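Local coordinates for protein acetylornithine aminotransferase (Aquifex aeolicus, PDB 2EH6) that catalyses the pyridoxal-phosphate-dependent transfer of an amino group from N(2)-acetyl-L-ornithine to 2-oxoglutarate in arginine biosynthesis, working as a homodimer, at residues G133-T138 / K142-F147; K18-Y23 / E29-V34; T221-F224 / Q228-N231. One frame throughout, in Å; residues are numbered along the deposited sequence.

Overall arrangement
Interactions 1 and 2 are buried and both touch the second subunit, whereas interaction 3 is partly buried and touched by no other chain of the assembly. Interaction 2 joins neighbouring strands of one beta hairpin through regular backbone bonds. Interactions 1 and 3 share a different plan: in each, a histidine brings NE2 to one or two backbone carbonyls six to nine residues earlier. In 133-138/142-147 the rest is mostly apolar, beside residues of the active site; in 221-224/228-231 a glutamate, a glutamine and a water take over. These two lie on opposite sides of the chain's centre, their centres about 29 Å apart.

Interaction 1: residues G133-T138 / K142-F147; sequences GSLSAT and KFHKGF
Chi1 of -176° sets CG of Leu135 beside its own carbonyl carbon, which lets the methyls reach the loop 142-147, while chi1 of -56° in His144 sends the imidazole back the other way, and the two side chains pass in opposite directions. They meet where helix 132-137 runs out in this fold type I aminotransferase, next to the active site. The polar link is a shared one: His144 NE2 donates to Leu135 O at 2.9 Å and also to Thr138 O at 2.8 Å. Both bonds are weak, with even the Thr138 one bent to 130° at the hydrogen, as expected when a single N-H is divided between two carbonyls. Thr138 O sits at the ring edge, near its plane, and Leu135 O comes in obliquely. On that same rim Leu135 CD1 lies in the ring plane, 3.8 Å from His144 CD2.

The two methyls of Leu135 then fork. CD1 packs on Phe143 CB at 3.9 Å, while CD2 reaches Phe147 CD2 at 4.1 Å, the side chains crossing at about a right angle. Thr138 adds its methyl, CG2 standing 4.0 Å from Phe143 CD2.

Farther out, Phe143 touches Arg130, which is predicted to bind acetylornithine, and Phe147 makes a cation-pi contact with Lys104 of the second subunit. The loop thus sits between the helix end, a probable substrate-binding residue and the second subunit. Thr138 is itself held by a bond between its OG1 and His128 N. Within the helix end, Ser134 O is gripped from opposite faces of its plane, by Thr138 OG1 at 2.9 Å and by Thr138 N at 3.0 Å.

Interaction 2: residues K18-Y23 / E29-V34; sequences KGVYLY and EYLDFV
A tyrosine-carboxylate bond spans the non-hydrogen-bonded pair Tyr23 and Glu29: Tyr23 OH donates to Glu29 OE2 at 2.7 Å, and the oxygen uses its anti lone pair, the one turned away from OE1. Glu29 gets there because CG is anti to the backbone N (chi1 -174°) and the chain stays extended, running alongside the Tyr23 ring with CG 3.4 Å from Tyr23 CE2. Glu29 CG also touches the other tyrosine, 3.7 Å from Tyr21 CD1, and OE2 lies over one face of that ring. On the sheet face of Tyr21 and Leu31, Leu31 CD1 meets Tyr21 CE1 at 3.8 Å, and it also touches Val20 CG2, from the turn, at 3.9 Å.

Behind the side chains the backbones are zipped by Leu22 N to Tyr30 O, by Tyr30 N to Leu22 O at 2.8 Å, and by Asp32 N to Val20 O, the last nearly straight at 166°. On the face of Leu22 and Tyr30, Leu22 CD1 rests against the carboxylate of Asp32. Asp32 OD1 accepts from Val34 N at 2.9 Å, an Asx turn, and also from Ser35 N, the first residue of helix 35-38.

Strands 21-24 and 29-32 form an antiparallel beta hairpin, and the type II' turn Lys18 to Tyr21 links it back to strand 12-18, giving a three-stranded meander at the edge of a mixed sheet.

Interaction 3: residues T221-F224 / Q228-N231; sequences TGEF and QHFN
The imidazole of His229 has Glu223 over one face and the carbonyl of Thr221 at its edge. Glu223 CG stands 3.5 Å from the ring centroid in a CH-pi contact, over the face but shifted toward the rim, nearest CE1, and the carboxylate beyond is turned nearly perpendicular to the ring, 89° between the planes. At the rim, His229 NE2 donates to Thr221 O at 3.1 Å; the donor comes in well above the carbonyl plane, and the bond is moderately bent. Thr221 OG1 also bonds NE2 at 3.1 Å, and either atom could be the donor. It is the chi1 of 70° that tucks this hydroxyl between the backbone N and the carbonyl carbon, close to its own O, so both oxygens face one ring nitrogen. With an alanine in place of this histidine, Thr221 would probably lose the partner of both oxygens, and Glu223 CG the ring it rests on.

Gln228 works through a water. Its OE1 lies near Phe224 N at a poor angle for bonding, and a water bridges instead: it accepts from Phe224 N at 2.9 Å and donates to Gln228 OE1 at 2.9 Å and to Glu223 OE1. Gln228 OE1 is gripped as well by Tyr225 N, inside the loop. The other carboxylate oxygen, Glu223 OE2, makes a long, weak ion pair with Arg296.

Asp212, at the end of strand 208-212, and Val214 and Gln215 just after it line the pyridoxal phosphate pocket. These contacts lie farther along the connection to strand 236-239, which joins parallel neighbours in the large central sheet of the fold type I aminotransferases.

Interaction 1: residues G133-T138 / K142-F147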
loop_
_atom_site.group_PDB
_atom_site.type_symbol
_atom_site.label_atom_id
_atom_site.label_comp_id
_atom_site.label_asym_id
_atom_site.label_seq_id
_atom_site.Cartn_x
_atom_site.Cartn_y
_atom_site.Cartn_z
ATOM N N GLY A 133 -1.293 10.786 6.389
ATOM C CA GLY A 133 -2.674 11.235 6.331
ATOM C C GLY A 133 -3.546 10.437 7.281
ATOM O O GLY A 133 -4.295 10.994 8.088
ATOM N N SER A 134 -3.436 9.117 7.198
ATOM C CA SER A 134 -4.220 8.230 8.053
ATOM C C SER A 134 -3.777 8.316 9.500
ATOM O O SER A 134 -4.587 8.153 10.414
ATOM C CB SER A 134 -4.088 6.780 7.578
ATOM O OG SER A 134 -4.432 6.662 6.207
ATOM N N LEU A 135 -2.487 8.554 9.712
ATOM C CA LEU A 135 -1.962 8.653 11.064
ATOM C C LEU A 135 -2.559 9.877 11.737
ATOM O O LEU A 135 -2.829 9.867 12.934
ATOM C CB LEU A 135 -0.435 8.763 11.042
ATOM C CG LEU A 135 0.239 8.780 12.421
ATOM C CD1 LEU A 135 -0.114 7.504 13.174
ATOM C CD2 LEU A 135 1.749 8.901 12.263
ATOM N N SER A 136 -2.767 10.935 10.959
ATOM C CA SER A 136 -3.348 12.157 11.496
ATOM C C SER A 136 -4.804 11.936 11.897
ATOM O O SER A 136 -5.272 12.508 12.883
ATOM C CB SER A 136 -3.241 13.287 10.474
ATOM O OG SER A 136 -1.882 13.518 10.145
ATOM N N ALA A 137 -5.513 11.097 11.144
ATOM C CA ALA A 137 -6.915 10.797 11.441
ATOM C C ALA A 137 -7.041 9.845 12.628
ATOM O O ALA A 137 -8.058 9.829 13.322
ATOM C CB ALA A 137 -7.591 10.189 10.218
ATOM N N THR A 138 -6.007 9.040 12.849
ATOM C CA THR A 138 -5.992 8.081 13.947
ATOM C C THR A 138 -5.946 8.831 15.278
ATOM O O THR A 138 -4.984 9.536 15.576
ATOM C CB THR A 138 -4.782 7.138 13.798
ATOM O OG1 THR A 138 -4.959 6.351 12.615
ATOM C CG2 THR A 138 -4.636 6.226 14.995
ATOM N N LYS A 142 -0.431 7.957 21.055
ATOM C CA LYS A 142 0.716 7.073 21.221
ATOM C C LYS A 142 1.333 6.687 19.880
ATOM O O LYS A 142 2.533 6.431 19.799
ATOM C CB LYS A 142 0.334 5.813 22.009
ATOM C CG LYS A 142 -0.642 4.879 21.317
ATOM C CD LYS A 142 -0.880 3.644 22.175
ATOM C CE LYS A 142 -1.820 2.661 21.501
ATOM N NZ LYS A 142 -2.055 1.465 22.354
ATOM N N PHE A 143 0.514 6.659 18.832
ATOM C CA PHE A 143 0.994 6.313 17.496
ATOM C C PHE A 143 1.601 7.515 16.779
ATOM O O PHE A 143 2.231 7.364 15.731
ATOM C CB PHE A 143 -0.149 5.747 16.642
ATOM C CG PHE A 143 -0.671 4.423 17.125
ATOM C CD1 PHE A 143 0.199 3.368 17.387
ATOM C CD2 PHE A 143 -2.038 4.223 17.299
ATOM C CE1 PHE A 143 -0.287 2.128 17.816
ATOM C CE2 PHE A 143 -2.535 2.989 17.727
ATOM C CZ PHE A 143 -1.659 1.940 17.985
ATOM N N HIS A 144 1.410 8.704 17.349
ATOM C CA HIS A 144 1.924 9.942 16.761
ATOM C C HIS A 144 3.322 10.287 17.264
ATOM O O HIS A 144 4.143 10.827 16.524
ATOM C CB HIS A 144 1.003 11.125 17.102
ATOM C CG HIS A 144 -0.426 10.944 16.687
ATOM N ND1 HIS A 144 -1.456 11.672 17.247
ATOM C CD2 HIS A 144 -0.998 10.135 15.763
ATOM C CE1 HIS A 144 -2.599 11.320 16.686
ATOM N NE2 HIS A 144 -2.350 10.388 15.782
ATOM N N LYS A 145 3.575 9.978 18.530
ATOM C CA LYS A 145 4.843 10.290 19.188
ATOM C C LYS A 145 6.126 10.044 18.398
ATOM O O LYS A 145 6.461 8.906 18.061
ATOM C CB LYS A 145 4.920 9.554 20.530
ATOM C CG LYS A 145 3.713 9.794 21.432
ATOM C CD LYS A 145 3.436 11.283 21.629
ATOM C CE LYS A 145 2.211 11.516 22.507
ATOM N NZ LYS A 145 1.873 12.965 22.606
ATOM N N GLY A 146 6.842 11.136 18.124
ATOM C CA GLY A 146 8.094 11.066 17.397
ATOM C C GLY A 146 7.963 11.317 15.908
ATOM O O GLY A 146 8.966 11.448 15.203
ATOM N N PHE A 147 6.726 11.407 15.429
ATOM C CA PHE A 147 6.473 11.611 14.008
ATOM C C PHE A 147 5.922 12.995 13.653
ATOM O O PHE A 147 5.828 13.342 12.479
ATOM C CB PHE A 147 5.511 10.524 13.513
ATOM C CG PHE A 147 5.953 9.118 13.855
ATOM C CD1 PHE A 147 7.203 8.655 13.468
ATOM C CD2 PHE A 147 5.111 8.263 14.547
ATOM C CE1 PHE A 147 7.610 7.357 13.763
ATOM C CE2 PHE A 147 5.504 6.959 14.852
ATOM C CZ PHE A 147 6.755 6.505 14.459
#

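Interaction 2: residues K18-Y23 / E29-V34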
loop_
_atom_site.group_PDB
_atom_site.type_symbol
_atom_site.label_atom_id
_atom_site.label_comp_id
_atom_site.label_asym_id
_atom_site.label_seq_id
_atom_site.Cartn_x
_atom_site.Cartn_y
_atom_site.Cartn_z
ATOM N N LYS A 18 -5.281 -24.323 5.979
ATOM C CA LYS A 18 -6.315 -25.101 5.312
ATOM C C LYS A 18 -7.634 -24.822 6.005
ATOM O O LYS A 18 -7.809 -25.161 7.176
ATOM C CB LYS A 18 -6.006 -26.600 5.380
ATOM C CG LYS A 18 -6.966 -27.442 4.552
ATOM C CD LYS A 18 -7.074 -26.879 3.137
ATOM C CE LYS A 18 -7.688 -27.872 2.165
ATOM N NZ LYS A 18 -8.445 -27.170 1.083
ATOM N N GLY A 19 -8.561 -24.199 5.285
ATOM C CA GLY A 19 -9.847 -23.877 5.875
ATOM C C GLY A 19 -9.688 -22.844 6.975
ATOM O O GLY A 19 -9.110 -21.778 6.757
ATOM N N VAL A 20 -10.198 -23.159 8.161
ATOM C CA VAL A 20 -10.106 -22.251 9.295
ATOM C C VAL A 20 -8.957 -22.640 10.227
ATOM O O VAL A 20 -8.885 -22.175 11.369
ATOM C CB VAL A 20 -11.426 -22.237 10.100
ATOM C CG1 VAL A 20 -12.540 -21.636 9.259
ATOM C CG2 VAL A 20 -11.798 -23.653 10.517
ATOM N N TYR A 21 -8.057 -23.483 9.728
ATOM C CA TYR A 21 -6.910 -23.931 10.516
ATOM C C TYR A 21 -5.571 -23.484 9.944
ATOM O O TYR A 21 -5.410 -23.354 8.733
ATOM C CB TYR A 21 -6.900 -25.465 10.616
ATOM C CG TYR A 21 -8.057 -26.030 11.404
ATOM C CD1 TYR A 21 -8.009 -26.104 12.796
ATOM C CD2 TYR A 21 -9.225 -26.436 10.760
ATOM C CE1 TYR A 21 -9.103 -26.563 13.529
ATOM C CE2 TYR A 21 -10.321 -26.893 11.480
ATOM C CZ TYR A 21 -10.255 -26.951 12.862
ATOM O OH TYR A 21 -11.355 -27.375 13.573
ATOM N N LEU A 22 -4.613 -23.265 10.840
ATOM C CA LEU A 22 -3.259 -22.885 10.465
ATOM C C LEU A 22 -2.307 -23.906 11.091
ATOM O O LEU A 22 -2.599 -24.470 12.150
ATOM C CB LEU A 22 -2.925 -21.483 10.977
ATOM C CG LEU A 22 -3.428 -20.321 10.108
ATOM C CD1 LEU A 22 -3.238 -18.997 10.833
ATOM C CD2 LEU A 22 -2.665 -20.320 8.793
ATOM N N TYR A 23 -1.183 -24.148 10.428
ATOM C CA TYR A 23 -0.185 -25.098 10.923
ATOM C C TYR A 23 1.177 -24.429 10.994
ATOM O O TYR A 23 1.605 -23.792 10.032
ATOM C CB TYR A 23 -0.121 -26.315 9.995
ATOM C CG TYR A 23 -1.465 -26.969 9.815
ATOM C CD1 TYR A 23 -2.413 -26.426 8.943
ATOM C CD2 TYR A 23 -1.829 -28.072 10.585
ATOM C CE1 TYR A 23 -3.693 -26.958 8.852
ATOM C CE2 TYR A 23 -3.111 -28.614 10.502
ATOM C CZ TYR A 23 -4.036 -28.050 9.637
ATOM O OH TYR A 23 -5.312 -28.558 9.575
ATOM N N GLU A 29 -1.451 -27.768 14.960
ATOM C CA GLU A 29 -2.666 -27.234 14.359
ATOM C C GLU A 29 -3.329 -26.175 15.227
ATOM O O GLU A 29 -3.413 -26.333 16.440
ATOM C CB GLU A 29 -3.640 -28.386 14.114
ATOM C CG GLU A 29 -4.902 -28.013 13.367
ATOM C CD GLU A 29 -5.790 -29.217 13.145
ATOM O OE1 GLU A 29 -6.358 -29.723 14.135
ATOM O OE2 GLU A 29 -5.909 -29.662 11.986
ATOM N N TYR A 30 -3.801 -25.097 14.600
ATOM C CA TYR A 30 -4.462 -24.017 15.329
ATOM C C TYR A 30 -5.778 -23.592 14.678
ATOM O O TYR A 30 -5.843 -23.413 13.461
ATOM C CB TYR A 30 -3.564 -22.776 15.407
ATOM C CG TYR A 30 -2.200 -23.003 16.004
ATOM C CD1 TYR A 30 -1.155 -23.510 15.233
ATOM C CD2 TYR A 30 -1.941 -22.677 17.335
ATOM C CE1 TYR A 30 0.112 -23.681 15.769
ATOM C CE2 TYR A 30 -0.680 -22.846 17.879
ATOM C CZ TYR A 30 0.342 -23.344 17.091
ATOM O OH TYR A 30 1.598 -23.486 17.626
ATOM N N LEU A 31 -6.819 -23.438 15.494
ATOM C CA LEU A 31 -8.120 -22.979 15.008
ATOM C C LEU A 31 -7.929 -21.463 14.931
ATOM O O LEU A 31 -7.592 -20.817 15.925
ATOM C CB LEU A 31 -9.223 -23.349 16.010
ATOM C CG LEU A 31 -10.685 -22.963 15.745
ATOM C CD1 LEU A 31 -11.134 -23.424 14.373
ATOM C CD2 LEU A 31 -11.561 -23.592 16.825
ATOM N N ASP A 32 -8.139 -20.903 13.748
ATOM C CA ASP A 32 -7.914 -19.482 13.526
ATOM C C ASP A 32 -9.101 -18.555 13.760
ATOM O O ASP A 32 -9.996 -18.451 12.927
ATOM C CB ASP A 32 -7.373 -19.290 12.107
ATOM C CG ASP A 32 -7.012 -17.847 11.803
ATOM O OD1 ASP A 32 -6.947 -17.028 12.743
ATOM O OD2 ASP A 32 -6.780 -17.542 10.618
ATOM N N PHE A 33 -9.095 -17.875 14.901
ATOM C CA PHE A 33 -10.157 -16.935 15.224
ATOM C C PHE A 33 -9.671 -15.490 15.155
ATOM O O PHE A 33 -10.209 -14.604 15.822
ATOM C CB PHE A 33 -10.743 -17.240 16.603
ATOM C CG PHE A 33 -11.943 -18.138 16.550
ATOM C CD1 PHE A 33 -11.854 -19.394 15.962
ATOM C CD2 PHE A 33 -13.172 -17.709 17.037
ATOM C CE1 PHE A 33 -12.975 -20.213 15.853
ATOM C CE2 PHE A 33 -14.298 -18.517 16.934
ATOM C CZ PHE A 33 -14.200 -19.770 16.340
ATOM N N VAL A 34 -8.651 -15.267 14.333
ATOM C CA VAL A 34 -8.084 -13.936 14.140
ATOM C C VAL A 34 -8.013 -13.610 12.643
ATOM O O VAL A 34 -8.026 -12.444 12.251
ATOM C CB VAL A 34 -6.659 -13.838 14.743
ATOM C CG1 VAL A 34 -5.989 -12.549 14.299
ATOM C CG2 VAL A 34 -6.738 -13.880 16.266
#

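Interaction 3: residues T221-F224 / Q228-N231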
loop_
_atom_site.group_PDB
_atom_site.type_symbol
_atom_site.label_atom_id
_atom_site.label_comp_id
_atom_site.label_asym_id
_atom_site.label_seq_id
_atom_site.Cartn_x
_atom_site.Cartn_y
_atom_site.Cartn_z
ATOM N N THR A 221 -19.496 -7.864 9.657
ATOM C CA THR A 221 -20.510 -7.680 10.693
ATOM C C THR A 221 -21.895 -8.270 10.392
ATOM O O THR A 221 -22.836 -8.059 11.158
ATOM C CB THR A 221 -20.696 -6.182 11.035
ATOM O OG1 THR A 221 -21.336 -5.515 9.940
ATOM C CG2 THR A 221 -19.350 -5.530 11.309
ATOM N N GLY A 222 -22.030 -9.010 9.297
ATOM C CA GLY A 222 -23.328 -9.588 8.984
ATOM C C GLY A 222 -23.990 -8.955 7.773
ATOM O O GLY A 222 -24.890 -9.539 7.171
ATOM N N GLU A 223 -23.556 -7.747 7.430
ATOM C CA GLU A 223 -24.069 -7.032 6.266
ATOM C C GLU A 223 -22.857 -6.765 5.387
ATOM O O GLU A 223 -21.737 -6.700 5.891
ATOM C CB GLU A 223 -24.709 -5.704 6.676
ATOM C CG GLU A 223 -25.995 -5.833 7.484
ATOM C CD GLU A 223 -27.066 -6.631 6.760
ATOM O OE1 GLU A 223 -27.195 -6.476 5.526
ATOM O OE2 GLU A 223 -27.784 -7.405 7.427
ATOM N N PHE A 224 -23.064 -6.614 4.082
ATOM C CA PHE A 224 -21.937 -6.368 3.197
ATOM C C PHE A 224 -21.105 -5.199 3.732
ATOM O O PHE A 224 -19.889 -5.315 3.886
ATOM C CB PHE A 224 -22.409 -6.070 1.780
ATOM C CG PHE A 224 -21.342 -6.271 0.752
ATOM C CD1 PHE A 224 -21.014 -7.553 0.320
ATOM C CD2 PHE A 224 -20.619 -5.190 0.262
ATOM C CE1 PHE A 224 -19.974 -7.755 -0.585
ATOM C CE2 PHE A 224 -19.579 -5.381 -0.641
ATOM C CZ PHE A 224 -19.256 -6.665 -1.066
ATOM N N GLN A 228 -24.738 -0.303 6.752
ATOM C CA GLN A 228 -26.092 -0.686 6.373
ATOM C C GLN A 228 -26.949 -1.082 7.574
ATOM O O GLN A 228 -28.175 -1.089 7.493
ATOM C CB GLN A 228 -26.039 -1.833 5.357
ATOM C CG GLN A 228 -25.222 -1.500 4.117
ATOM C CD GLN A 228 -25.076 -2.680 3.177
ATOM O OE1 GLN A 228 -24.748 -3.785 3.599
ATOM N NE2 GLN A 228 -25.305 -2.445 1.892
ATOM N N HIS A 229 -26.307 -1.412 8.688
ATOM C CA HIS A 229 -27.039 -1.781 9.893
ATOM C C HIS A 229 -27.822 -0.577 10.416
ATOM O O HIS A 229 -28.810 -0.726 11.134
ATOM C CB HIS A 229 -26.073 -2.247 10.988
ATOM C CG HIS A 229 -25.574 -3.649 10.814
ATOM N ND1 HIS A 229 -26.391 -4.752 10.945
ATOM C CD2 HIS A 229 -24.331 -4.129 10.568
ATOM C CE1 HIS A 229 -25.672 -5.851 10.791
ATOM N NE2 HIS A 229 -24.419 -5.500 10.562
ATOM N N PHE A 230 -27.375 0.618 10.047
ATOM C CA PHE A 230 -28.014 1.846 10.509
ATOM C C PHE A 230 -28.564 2.692 9.366
ATOM O O PHE A 230 -28.861 3.873 9.550
ATOM C CB PHE A 230 -27.002 2.661 11.312
ATOM C CG PHE A 230 -26.321 1.875 12.394
ATOM C CD1 PHE A 230 -26.912 1.731 13.646
ATOM C CD2 PHE A 230 -25.098 1.253 12.153
ATOM C CE1 PHE A 230 -26.296 0.977 14.643
ATOM C CE2 PHE A 230 -24.472 0.498 13.143
ATOM C CZ PHE A 230 -25.072 0.359 14.390
ATOM N N ASN A 231 -28.697 2.089 8.191
ATOM C CA ASN A 231 -29.210 2.795 7.022
ATOM C C ASN A 231 -28.525 4.145 6.823
ATOM O O ASN A 231 -29.171 5.140 6.498
ATOM C CB ASN A 231 -30.724 2.998 7.150
ATOM C CG ASN A 231 -31.488 1.687 7.141
ATOM O OD1 ASN A 231 -31.399 0.911 6.187
ATOM N ND2 ASN A 231 -32.242 1.431 8.205
HETATM O O HOH W 1 -25.859 -6.473 3.369
#